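Side-chain contacts in leucine aminopeptidase A1, chloroplastic (Solanum lycopersicum, PDB 5D8N), which removes N-terminal amino acids, preferably leucine, from peptides as a magnesium-dependent homohexameric aminopeptidase that also acts as a chaperone and regulates wound signalling: residues A211-G216 with Y517-L522; K337-I342 with E524-N529. The protein carries 1 engineered substitution. All blocks are in the same frame, centred on the assembly; numbering follows the deposited sequence.

Interaction 1: A211-G216 with Y517-L522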
ATOM      1  N   ALA A 211      33.885 -29.042   1.504  1.00 18.96           N
ATOM      2  CA  ALA A 211      34.206 -28.541   0.177  1.00 21.21           C
ATOM      3  C   ALA A 211      32.938 -28.416  -0.665  1.00 21.13           C
ATOM      4  O   ALA A 211      32.799 -27.498  -1.482  1.00 20.15           O
ATOM      5  CB  ALA A 211      35.251 -29.429  -0.506  1.00 23.43           C
ATOM      6  N   GLY A 212      31.996 -29.326  -0.448  1.00 20.19           N
ATOM      7  CA  GLY A 212      30.668 -29.187  -1.026  1.00 19.25           C
ATOM      8  C   GLY A 212      29.872 -28.011  -0.482  1.00 18.19           C
ATOM      9  O   GLY A 212      29.245 -27.294  -1.230  1.00 17.89           O
ATOM     10  N   VAL A 213      29.902 -27.794   0.824  1.00 19.08           N
ATOM     11  CA  VAL A 213      29.202 -26.667   1.426  1.00 17.65           C
ATOM     12  C   VAL A 213      29.736 -25.338   0.874  1.00 18.73           C
ATOM     13  O   VAL A 213      28.978 -24.434   0.513  1.00 19.10           O
ATOM     14  CB  VAL A 213      29.335 -26.699   2.947  1.00 16.75           C
ATOM     15  CG1 VAL A 213      28.761 -25.434   3.563  1.00 17.21           C
ATOM     16  CG2 VAL A 213      28.609 -27.915   3.525  1.00 17.04           C
ATOM     17  N   ILE A 214      31.050 -25.243   0.780  1.00 19.24           N
ATOM     18  CA  ILE A 214      31.714 -24.040   0.289  1.00 19.36           C
ATOM     19  C   ILE A 214      31.435 -23.763  -1.185  1.00 19.34           C
ATOM     20  O   ILE A 214      31.115 -22.634  -1.539  1.00 20.86           O
ATOM     21  CB  ILE A 214      33.222 -24.101   0.569  1.00 20.15           C
ATOM     22  CG1 ILE A 214      33.428 -23.840   2.061  1.00 22.49           C
ATOM     23  CG2 ILE A 214      33.977 -23.058  -0.262  1.00 20.54           C
ATOM     24  CD1 ILE A 214      34.834 -24.151   2.539  1.00 25.11           C
ATOM     25  N   LEU A 215      31.388 -24.804  -2.006  1.00 18.10           N
ATOM     26  CA  LEU A 215      30.930 -24.642  -3.370  1.00 20.11           C
ATOM     27  C   LEU A 215      29.497 -24.093  -3.407  1.00 20.09           C
ATOM     28  O   LEU A 215      29.192 -23.194  -4.201  1.00 19.49           O
ATOM     29  CB  LEU A 215      30.995 -25.984  -4.131  1.00 21.59           C
ATOM     30  CG  LEU A 215      30.380 -25.984  -5.531  1.00 20.85           C
ATOM     31  CD1 LEU A 215      31.105 -24.988  -6.420  1.00 22.06           C
ATOM     32  CD2 LEU A 215      30.426 -27.366  -6.145  1.00 22.81           C
ATOM     33  N   GLY A 216      28.612 -24.658  -2.587  1.00 17.47           N
ATOM     34  CA  GLY A 216      27.264 -24.139  -2.497  1.00 18.71           C
ATOM     35  C   GLY A 216      27.189 -22.659  -2.125  1.00 19.69           C
ATOM     36  O   GLY A 216      26.475 -21.894  -2.755  1.00 20.18           O
ATOM     37  N   TYR A 517      23.389 -24.283   3.072  1.00 19.34           N
ATOM     38  CA  TYR A 517      22.400 -25.142   3.692  1.00 17.92           C
ATOM     39  C   TYR A 517      21.958 -26.249   2.755  1.00 17.68           C
ATOM     40  O   TYR A 517      21.563 -26.000   1.623  1.00 19.55           O
ATOM     41  CB  TYR A 517      21.189 -24.331   4.159  1.00 18.09           C
ATOM     42  CG  TYR A 517      20.112 -25.174   4.794  1.00 17.84           C
ATOM     43  CD1 TYR A 517      19.127 -25.778   4.026  1.00 18.67           C
ATOM     44  CD2 TYR A 517      20.023 -25.294   6.168  1.00 17.32           C
ATOM     45  CE1 TYR A 517      18.199 -26.633   4.601  1.00 18.97           C
ATOM     46  CE2 TYR A 517      19.003 -26.012   6.764  1.00 17.59           C
ATOM     47  CZ  TYR A 517      18.136 -26.736   5.978  1.00 18.83           C
ATOM     48  OH  TYR A 517      17.138 -27.467   6.590  1.00 19.40           O
ATOM     49  N   GLY A 518      21.846 -27.446   3.312  1.00 17.74           N
ATOM     50  CA  GLY A 518      21.280 -28.592   2.630  1.00 17.56           C
ATOM     51  C   GLY A 518      22.343 -29.638   2.322  1.00 18.99           C
ATOM     52  O   GLY A 518      22.015 -30.830   2.227  1.00 19.73           O
ATOM     53  N   VAL A 519      23.559 -29.199   1.985  1.00 17.17           N
ATOM     54  CA  VAL A 519      24.576 -30.117   1.485  1.00 17.66           C
ATOM     55  C   VAL A 519      24.785 -31.214   2.499  1.00 18.43           C
ATOM     56  O   VAL A 519      24.735 -32.392   2.166  1.00 21.01           O
ATOM     57  CB  VAL A 519      25.904 -29.403   1.186  1.00 18.37           C
ATOM     58  CG1 VAL A 519      26.987 -30.394   0.850  1.00 18.28           C
ATOM     59  CG2 VAL A 519      25.741 -28.432   0.029  1.00 18.60           C
ATOM     60  N   SER A 520      25.053 -30.852   3.739  1.00 18.83           N
ATOM     61  CA  SER A 520      25.407 -31.866   4.731  1.00 18.79           C
ATOM     62  C   SER A 520      24.278 -32.851   4.957  1.00 18.67           C
ATOM     63  O   SER A 520      24.510 -34.044   5.151  1.00 19.75           O
ATOM     64  CB  SER A 520      25.871 -31.231   6.052  1.00 18.94           C
ATOM     65  OG  SER A 520      24.841 -30.382   6.564  1.00 20.58           O
ATOM     66  N   THR A 521      23.047 -32.354   5.009  1.00 17.26           N
ATOM     67  CA  THR A 521      21.901 -33.229   5.208  1.00 17.19           C
ATOM     68  C   THR A 521      21.721 -34.200   4.024  1.00 19.03           C
ATOM     69  O   THR A 521      21.478 -35.407   4.211  1.00 18.31           O
ATOM     70  CB  THR A 521      20.613 -32.423   5.463  1.00 16.85           C
ATOM     71  OG1 THR A 521      20.767 -31.630   6.648  1.00 17.89           O
ATOM     72  CG2 THR A 521      19.409 -33.317   5.631  1.00 17.25           C
ATOM     73  N   LEU A 522      21.849 -33.688   2.805  1.00 18.82           N
ATOM     74  CA  LEU A 522      21.722 -34.550   1.648  1.00 19.94           C
ATOM     75  C   LEU A 522      22.786 -35.652   1.618  1.00 20.63           C
ATOM     76  O   LEU A 522      22.510 -36.799   1.252  1.00 21.32           O
ATOM     77  CB  LEU A 522      21.770 -33.747   0.353  1.00 19.72           C
ATOM     78  CG  LEU A 522      20.606 -32.761   0.139  1.00 19.04           C
ATOM     79  CD1 LEU A 522      20.795 -31.997  -1.158  1.00 19.54           C
ATOM     80  CD2 LEU A 522      19.240 -33.407   0.217  1.00 18.48           C
TER
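Val519 points its side chain at the backbone of helix 197-221 and meets it at Gly212 and Val213. The two backbones come close here, with 5.8 Å between Val213 CA and Val519 CA. Both valines place CG1 opposite their own backbone N, with chi1 of 172° at Val519. This turns the CG1 methyl of Val519 onto the peptide link between Gly212 and Val213, 3.9 Å from Val213 N. The CG2 methyl of Val519 lies by the carbonyl of that same peptide, 3.9 Å from Gly212 O. That carbonyl oxygen is already satisfied, since Gly216 N donates to it at 3.0 Å. Val213 answers with one branch. Its CG2 comes in obliquely and rests 3.9 Å from Val519 CB. Val213 also packs against Leu168 of helix 152-170.

The lack of a side chain at Gly212 is consistent with this close approach. A CB there would sit only 3.3 Å from Val519 CG1, a tight fit. Gly518 is the N-cap of helix 519-527. Its phi of 111° would jam any side chain against the carbonyl of Tyr517. Gly518 O receives the bond from Leu522 N in the first turn, and Gly518 N donates to Glu448. Further along, Leu522 packs on strand 406-411 of the central sheet of the catalytic domain. Replacing Val519 by alanine removes both methyls and is likely to open a gap over the Gly212-Val213 peptide, leaving Val213 CG2 little more than the CB to touch.

No hydrogen bond crosses between the segments. The contact is buried and apolar on the valine side, so it rests on van der Waals fit of the Val519 methyls against the Gly212-Val213 backbone and of Val213 CG2 against Val519.

Interaction 2: K337-I342 with E524-N529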
ATOM      1  N   LYS A 337      29.662 -32.666  -5.294  1.00 20.96           N
ATOM      2  CA  LYS A 337      31.049 -32.418  -4.981  1.00 22.71           C
ATOM      3  C   LYS A 337      31.535 -33.241  -3.789  1.00 24.60           C
ATOM      4  O   LYS A 337      32.587 -33.885  -3.840  1.00 24.63           O
ATOM      5  CB  LYS A 337      31.245 -30.919  -4.773  1.00 24.44           C
ATOM      6  CG  LYS A 337      32.609 -30.501  -4.250  1.00 27.16           C
ATOM      7  CD  LYS A 337      33.670 -30.631  -5.304  1.00 28.29           C
ATOM      8  CE  LYS A 337      34.979 -30.028  -4.807  1.00 27.74           C
ATOM      9  NZ  LYS A 337      36.080 -30.466  -5.729  1.00 30.74           N
ATOM     10  N   ALA A 338      30.747 -33.263  -2.723  1.00 24.28           N
ATOM     11  CA  ALA A 338      31.073 -34.091  -1.581  1.00 22.41           C
ATOM     12  C   ALA A 338      31.118 -35.584  -1.952  1.00 21.91           C
ATOM     13  O   ALA A 338      32.062 -36.298  -1.609  1.00 20.03           O
ATOM     14  CB  ALA A 338      30.097 -33.835  -0.439  1.00 21.55           C
ATOM     15  N   LEU A 339      30.069 -36.057  -2.613  1.00 21.00           N
ATOM     16  CA  LEU A 339      29.918 -37.472  -2.859  1.00 20.82           C
ATOM     17  C   LEU A 339      30.965 -37.960  -3.842  1.00 22.14           C
ATOM     18  O   LEU A 339      31.402 -39.104  -3.796  1.00 23.03           O
ATOM     19  CB  LEU A 339      28.510 -37.759  -3.341  1.00 20.57           C
ATOM     20  CG  LEU A 339      27.462 -37.592  -2.223  1.00 23.19           C
ATOM     21  CD1 LEU A 339      26.055 -37.611  -2.804  1.00 24.16           C
ATOM     22  CD2 LEU A 339      27.586 -38.683  -1.164  1.00 22.99           C
ATOM     23  N   GLY A 340      31.404 -37.083  -4.726  1.00 22.15           N
ATOM     24  CA  GLY A 340      32.462 -37.452  -5.647  1.00 23.42           C
ATOM     25  C   GLY A 340      33.735 -37.870  -4.929  1.00 24.22           C
ATOM     26  O   GLY A 340      34.375 -38.843  -5.353  1.00 24.26           O
ATOM     27  N   GLU A 341      34.049 -37.193  -3.818  1.00 21.73           N
ATOM     28  CA  GLU A 341      35.169 -37.555  -2.978  1.00 22.88           C
ATOM     29  C   GLU A 341      34.866 -38.771  -2.118  1.00 24.22           C
ATOM     30  O   GLU A 341      35.744 -39.585  -1.861  1.00 24.12           O
ATOM     31  CB  GLU A 341      35.568 -36.403  -2.046  1.00 25.32           C
ATOM     32  CG  GLU A 341      36.085 -35.173  -2.762  1.00 31.39           C
ATOM     33  CD  GLU A 341      37.578 -35.227  -3.033  1.00 33.54           C
ATOM     34  OE1 GLU A 341      38.189 -36.306  -2.881  1.00 34.09           O
ATOM     35  OE2 GLU A 341      38.076 -34.242  -3.602  1.00 34.79           O
ATOM     36  N   ILE A 342      33.698 -38.785  -1.482  1.00 26.04           N
ATOM     37  CA  ILE A 342      33.386 -39.804  -0.485  1.00 24.98           C
ATOM     38  C   ILE A 342      33.180 -41.174  -1.125  1.00 28.29           C
ATOM     39  O   ILE A 342      33.553 -42.203  -0.545  1.00 27.54           O
ATOM     40  CB  ILE A 342      32.132 -39.422   0.311  1.00 24.95           C
ATOM     41  CG1 ILE A 342      32.395 -38.159   1.149  1.00 22.52           C
ATOM     42  CG2 ILE A 342      31.704 -40.580   1.202  1.00 28.19           C
ATOM     43  CD1 ILE A 342      31.135 -37.465   1.619  1.00 23.59           C
ATOM     44  N   GLU A 524      24.363 -36.917   4.219  1.00 21.17           N
ATOM     45  CA  GLU A 524      24.003 -37.896   5.246  1.00 22.64           C
ATOM     46  C   GLU A 524      22.887 -38.788   4.744  1.00 22.53           C
ATOM     47  O   GLU A 524      22.874 -39.987   5.009  1.00 22.75           O
ATOM     48  CB  GLU A 524      23.581 -37.243   6.560  1.00 24.83           C
ATOM     49  CG  GLU A 524      24.747 -36.671   7.359  1.00 30.62           C
ATOM     50  CD  GLU A 524      25.707 -37.732   7.905  1.00 35.96           C
ATOM     51  OE1 GLU A 524      25.274 -38.883   8.142  1.00 28.11           O
ATOM     52  OE2 GLU A 524      26.857 -37.354   8.219  1.00 45.48           O
ATOM     53  N   TRP A 525      21.895 -38.206   4.080  1.00 20.68           N
ATOM     54  CA  TRP A 525      20.767 -39.000   3.623  1.00 20.57           C
ATOM     55  C   TRP A 525      21.208 -40.049   2.599  1.00 21.32           C
ATOM     56  O   TRP A 525      20.766 -41.191   2.621  1.00 21.15           O
ATOM     57  CB  TRP A 525      19.698 -38.092   3.004  1.00 21.42           C
ATOM     58  CG  TRP A 525      18.530 -38.842   2.428  1.00 21.65           C
ATOM     59  CD1 TRP A 525      17.561 -39.509   3.124  1.00 22.40           C
ATOM     60  CD2 TRP A 525      18.256 -39.063   1.048  1.00 21.17           C
ATOM     61  NE1 TRP A 525      16.609 -39.982   2.259  1.00 22.63           N
ATOM     62  CE2 TRP A 525      17.042 -39.778   0.978  1.00 21.39           C
ATOM     63  CE3 TRP A 525      18.828 -38.590  -0.139  1.00 21.95           C
ATOM     64  CZ2 TRP A 525      16.410 -40.061  -0.230  1.00 21.54           C
ATOM     65  CZ3 TRP A 525      18.221 -38.902  -1.350  1.00 21.30           C
ATOM     66  CH2 TRP A 525      17.002 -39.603  -1.378  1.00 21.39           C
ATOM     67  N   VAL A 526      22.012 -39.641   1.623  1.00 24.01           N
ATOM     68  CA  VAL A 526      22.540 -40.588   0.632  1.00 23.09           C
ATOM     69  C   VAL A 526      23.300 -41.728   1.296  1.00 23.56           C
ATOM     70  O   VAL A 526      23.098 -42.893   0.952  1.00 24.65           O
ATOM     71  CB  VAL A 526      23.454 -39.879  -0.404  1.00 22.90           C
ATOM     72  CG1 VAL A 526      24.218 -40.870  -1.262  1.00 20.88           C
ATOM     73  CG2 VAL A 526      22.603 -38.980  -1.283  1.00 21.53           C
ATOM     74  N   LEU A 527      24.164 -41.377   2.247  1.00 24.27           N
ATOM     75  CA  LEU A 527      24.991 -42.348   2.940  1.00 26.95           C
ATOM     76  C   LEU A 527      24.209 -43.319   3.810  1.00 31.20           C
ATOM     77  O   LEU A 527      24.631 -44.459   3.989  1.00 27.59           O
ATOM     78  CB  LEU A 527      25.996 -41.641   3.827  1.00 27.41           C
ATOM     79  CG  LEU A 527      27.136 -40.999   3.031  1.00 34.11           C
ATOM     80  CD1 LEU A 527      28.187 -40.479   3.999  1.00 41.06           C
ATOM     81  CD2 LEU A 527      27.763 -41.985   2.072  1.00 38.02           C
ATOM     82  N   ARG A 528      23.053 -42.894   4.310  1.00 32.05           N
ATOM     83  CA  ARG A 528      22.271 -43.746   5.194  1.00 34.97           C
ATOM     84  C   ARG A 528      21.330 -44.606   4.363  1.00 37.06           C
ATOM     85  O   ARG A 528      20.591 -45.410   4.894  1.00 41.02           O
ATOM     86  CB  ARG A 528      21.496 -42.903   6.205  1.00 39.65           C
ATOM     87  CG  ARG A 528      22.392 -42.422   7.346  1.00 49.59           C
ATOM     88  CD  ARG A 528      21.972 -41.112   8.026  1.00 54.79           C
ATOM     89  NE  ARG A 528      23.110 -40.550   8.765  1.00 58.62           N
ATOM     90  CZ  ARG A 528      23.484 -40.922   9.993  1.00 64.05           C
ATOM     91  NH1 ARG A 528      22.693 -41.686  10.744  1.00 61.04           N
ATOM     92  NH2 ARG A 528      24.641 -40.497  10.494  1.00 59.23           N
ATOM     93  N   ASN A 529      21.278 -44.367   3.061  1.00 37.95           N
ATOM     94  CA  ASN A 529      20.589 -45.295   2.174  1.00 45.69           C
ATOM     95  C   ASN A 529      21.504 -46.433   1.736  1.00 54.54           C
ATOM     96  O   ASN A 529      21.467 -46.882   0.589  1.00 54.89           O
ATOM     97  CB  ASN A 529      20.121 -44.568   0.927  1.00 39.24           C
ATOM     98  CG  ASN A 529      18.712 -44.058   1.074  1.00 37.95           C
ATOM     99  OD1 ASN A 529      17.754 -44.776   0.818  1.00 38.00           O
ATOM    100  ND2 ASN A 529      18.582 -42.804   1.463  1.00 38.63           N
ATOM    101  OXT ASN A 529      22.400 -46.802   2.495  1.00 58.92           O
TER
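Glu524 OE1 takes two bonds from Arg528, four residues on. Arg528 NE donates at 2.8 Å, on the anti side of the carboxylate and 16° out of its plane. Arg528 NH2 donates to the same Glu524 OE1 at 2.9 Å, from well out of that plane. The oxygen lies nearly in the guanidinium plane, so the arginine grips it side-on by one edge. Both bonds are bent at the hydrogen. Glu524 OE2 is held separately by the hydroxyl of Tyr205 on helix 197-221, whose side chain also packs on Ile342 and Leu527.

The contact across the segments is apolar. The ends of Leu339 and Val526 meet head-on. Leu339 CD1 touches both methyls of Val526, 4.0 Å from Val526 CG2, while Leu339 CD2 meets Val526 CG1, also 4.0 Å away. Val526 carries CG1 opposite its backbone N (chi1 169°), and this presents both methyls to the leucine. Helix 327-342 is the helix of a beta-alpha-beta crossover joining the adjacent parallel strands 293-305 and 347-358. Leu339 rests on Phe351 of the second strand, and Val526 on Val347 and Val349 of it. The two helices therefore share one face of the central sheet.

Ile342 and Leu527 make a looser touch, with Ile342 CG2 4.3 Å from Leu527 CD2.

At the C terminus, Asn529 folds its amide back, with OD1 bonded to Lys406. Asn529 ND2 donates to Trp525 O at 3.0 Å, nearly straight at 162°, from above the carbonyl plane. The same ND2 sits 3.4 Å above the plane of the Trp525 ring, toward its rim.

In the fold
From the N terminus, helix 197-221 is the first of the three helices involved and supplies 211-216. Helix 327-342 follows and supplies 337-342. The chain then runs on through the strands of the central sheet to helix 519-527, its last helix. The start of that helix closes interaction 1 over a loop of 300 residues. Its far end closes interaction 2 over 181 residues. The segments alternate along the chain, so the two loops cross. Their centres are 11 Å apart. They also touch directly: Leu215 CD2 packs 3.9 Å from Lys337 CB. Three helices distant in sequence are thus joined beside the central sheet, each touching the other two.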